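Side-chain contact in MaoC domain protein dehydratase (PDB 4E3E), which catalyses the reversible dehydration of beta-methylmalyl-CoA to mesaconyl-CoA in the glyoxylate assimilation cycle: residues T37-S42 / H218-R223. Numbering follows the deposited sequence.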
loop_
_atom_site.group_PDB
_atom_site.type_symbol
_atom_site.label_atom_id
_atom_site.label_comp_id
_atom_site.label_asym_id
_atom_site.label_seq_id
_atom_site.Cartn_x
_atom_site.Cartn_y
_atom_site.Cartn_z
ATOM N N THR A 37 0.507 8.908 -0.104
ATOM C CA THR A 37 -0.288 9.369 -1.259
ATOM C C THR A 37 -1.509 8.457 -1.523
ATOM O O THR A 37 -2.611 8.951 -1.769
ATOM C CB THR A 37 0.557 9.476 -2.507
ATOM O OG1 THR A 37 1.632 10.375 -2.227
ATOM C CG2 THR A 37 -0.263 9.989 -3.712
ATOM N N SER A 38 -1.309 7.140 -1.456
ATOM C CA SER A 38 -2.337 6.170 -1.838
ATOM C C SER A 38 -3.425 6.072 -0.778
ATOM O O SER A 38 -4.514 5.533 -1.015
ATOM C CB SER A 38 -1.697 4.785 -2.070
ATOM O OG SER A 38 -1.345 4.124 -0.841
ATOM N N LEU A 39 -3.119 6.573 0.410
ATOM C CA LEU A 39 -4.047 6.470 1.522
ATOM C C LEU A 39 -4.861 7.763 1.683
ATOM O O LEU A 39 -6.018 7.718 2.128
ATOM C CB LEU A 39 -3.285 6.113 2.803
ATOM C CG LEU A 39 -2.752 4.675 2.886
ATOM C CD1 LEU A 39 -1.663 4.651 3.962
ATOM C CD2 LEU A 39 -3.911 3.734 3.232
ATOM N N TYR A 40 -4.276 8.911 1.310
ATOM C CA TYR A 40 -5.019 10.173 1.471
ATOM C C TYR A 40 -5.303 10.929 0.175
ATOM O O TYR A 40 -6.180 11.789 0.147
ATOM C CB TYR A 40 -4.366 11.086 2.520
ATOM C CG TYR A 40 -4.173 10.385 3.848
ATOM C CD1 TYR A 40 -5.239 10.237 4.739
ATOM C CD2 TYR A 40 -2.940 9.830 4.195
ATOM C CE1 TYR A 40 -5.078 9.588 5.950
ATOM C CE2 TYR A 40 -2.768 9.165 5.408
ATOM C CZ TYR A 40 -3.841 9.054 6.282
ATOM O OH TYR A 40 -3.691 8.394 7.483
ATOM N N GLY A 41 -4.569 10.615 -0.890
ATOM C CA GLY A 41 -4.770 11.286 -2.172
ATOM C C GLY A 41 -4.319 12.741 -2.184
ATOM O O GLY A 41 -4.825 13.529 -2.970
ATOM N N SER A 42 -3.358 13.111 -1.335
ATOM C CA SER A 42 -2.967 14.508 -1.264
ATOM C C SER A 42 -2.374 14.972 -2.604
ATOM O O SER A 42 -1.505 14.308 -3.179
ATOM C CB SER A 42 -1.992 14.765 -0.115
ATOM O OG SER A 42 -1.258 15.956 -0.343
ATOM N N HIS A 218 -7.618 2.664 7.202
ATOM C CA HIS A 218 -7.061 3.283 8.427
ATOM C C HIS A 218 -6.078 2.382 9.151
ATOM O O HIS A 218 -5.035 2.852 9.651
ATOM C CB HIS A 218 -8.156 3.837 9.321
ATOM C CG HIS A 218 -8.890 2.788 10.069
ATOM N ND1 HIS A 218 -8.393 2.225 11.182
ATOM C CD2 HIS A 218 -10.131 2.189 9.839
ATOM C CE1 HIS A 218 -9.270 1.312 11.642
ATOM N NE2 HIS A 218 -10.316 1.280 10.806
HETATM N N MSE A 219 -6.309 1.071 9.101
HETATM C CA MSE A 219 -5.360 0.102 9.720
HETATM C C MSE A 219 -4.055 0.193 9.009
HETATM O O MSE A 219 -2.982 0.206 9.648
HETATM C CB MSE A 219 -5.858 -1.350 9.684
HETATM C CG MSE A 219 -7.043 -1.481 10.644
HETATM SE SE MSE A 219 -7.668 -3.346 10.471
HETATM C CE MSE A 219 -6.196 -4.396 11.287
ATOM N N GLN A 220 -4.097 0.285 7.681
ATOM C CA GLN A 220 -2.835 0.365 6.927
ATOM C C GLN A 220 -2.016 1.642 7.207
ATOM O O GLN A 220 -0.776 1.587 7.280
ATOM C CB GLN A 220 -3.057 0.142 5.417
ATOM C CG GLN A 220 -1.764 0.257 4.568
ATOM C CD GLN A 220 -1.982 -0.298 3.156
ATOM O OE1 GLN A 220 -2.991 0.000 2.527
ATOM N NE2 GLN A 220 -1.057 -1.114 2.669
ATOM N N ALA A 221 -2.703 2.783 7.333
ATOM C CA ALA A 221 -2.047 4.032 7.682
ATOM C C ALA A 221 -1.467 3.903 9.088
ATOM O O ALA A 221 -0.299 4.239 9.317
ATOM C CB ALA A 221 -3.014 5.222 7.577
ATOM N N THR A 222 -2.260 3.361 10.004
ATOM C CA THR A 222 -1.829 3.236 11.414
ATOM C C THR A 222 -0.581 2.336 11.561
ATOM O O THR A 222 0.326 2.640 12.366
ATOM C CB THR A 222 -3.006 2.766 12.297
ATOM O OG1 THR A 222 -4.145 3.606 12.026
ATOM C CG2 THR A 222 -2.662 2.849 13.801
ATOM N N ARG A 223 -0.515 1.254 10.767
ATOM C CA ARG A 223 0.675 0.374 10.734
ATOM C C ARG A 223 1.875 1.051 10.099
ATOM O O ARG A 223 3.031 0.817 10.517
ATOM C CB ARG A 223 0.373 -0.952 10.024
ATOM C CG ARG A 223 -0.424 -1.929 10.889
ATOM C CD ARG A 223 -1.006 -3.064 10.059
ATOM N NE ARG A 223 -1.402 -4.174 10.907
ATOM C CZ ARG A 223 -2.379 -5.037 10.642
ATOM N NH1 ARG A 223 -3.099 -4.935 9.525
ATOM N NH2 ARG A 223 -2.637 -6.011 11.512
#
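Leu39 and Tyr40, in the last turn of helix 30-40, meet Ala221 of helix 215-224, on which the apolar part of the contact centres. Leu39 points toward helix 215-224: its CD1 lies 3.8 Å from CA of Ala221 and 3.9 Å from CB, while CD2 comes within 3.9 Å of OE1 of Gln220. Tyr40 starts off to the flank, but with CG beside the backbone N (chi1 -54°) its ring runs over to Ala221, placing OH 3.2 Å and CZ 4.1 Å from CB; the methyl approaches the ring obliquely.

No hydrogen bond joins the segments. The Tyr40 hydroxyl is hydrogen-bonded to His252 ND1 and to Tyr225 OH, two bonds that hold it beside the Ala221 methyl. Gln220 bonds through NE2 to Ser38 OG and Gln220 OE1 of a second subunit, and its OE1 accepts from Gln220 NE2 of a third.

Tyr40 lies about 7 Å, side chain to side chain, from Asp64, a probable substrate-binding residue. Helix 250-265 covers the pair, His252 touching Ala221 and Ser255 and Leu256 packing on Tyr40; the two helices follow strands 19-27 and 204-212, at the outer edges of the antiparallel sheet, consistent with a double hotdog fold.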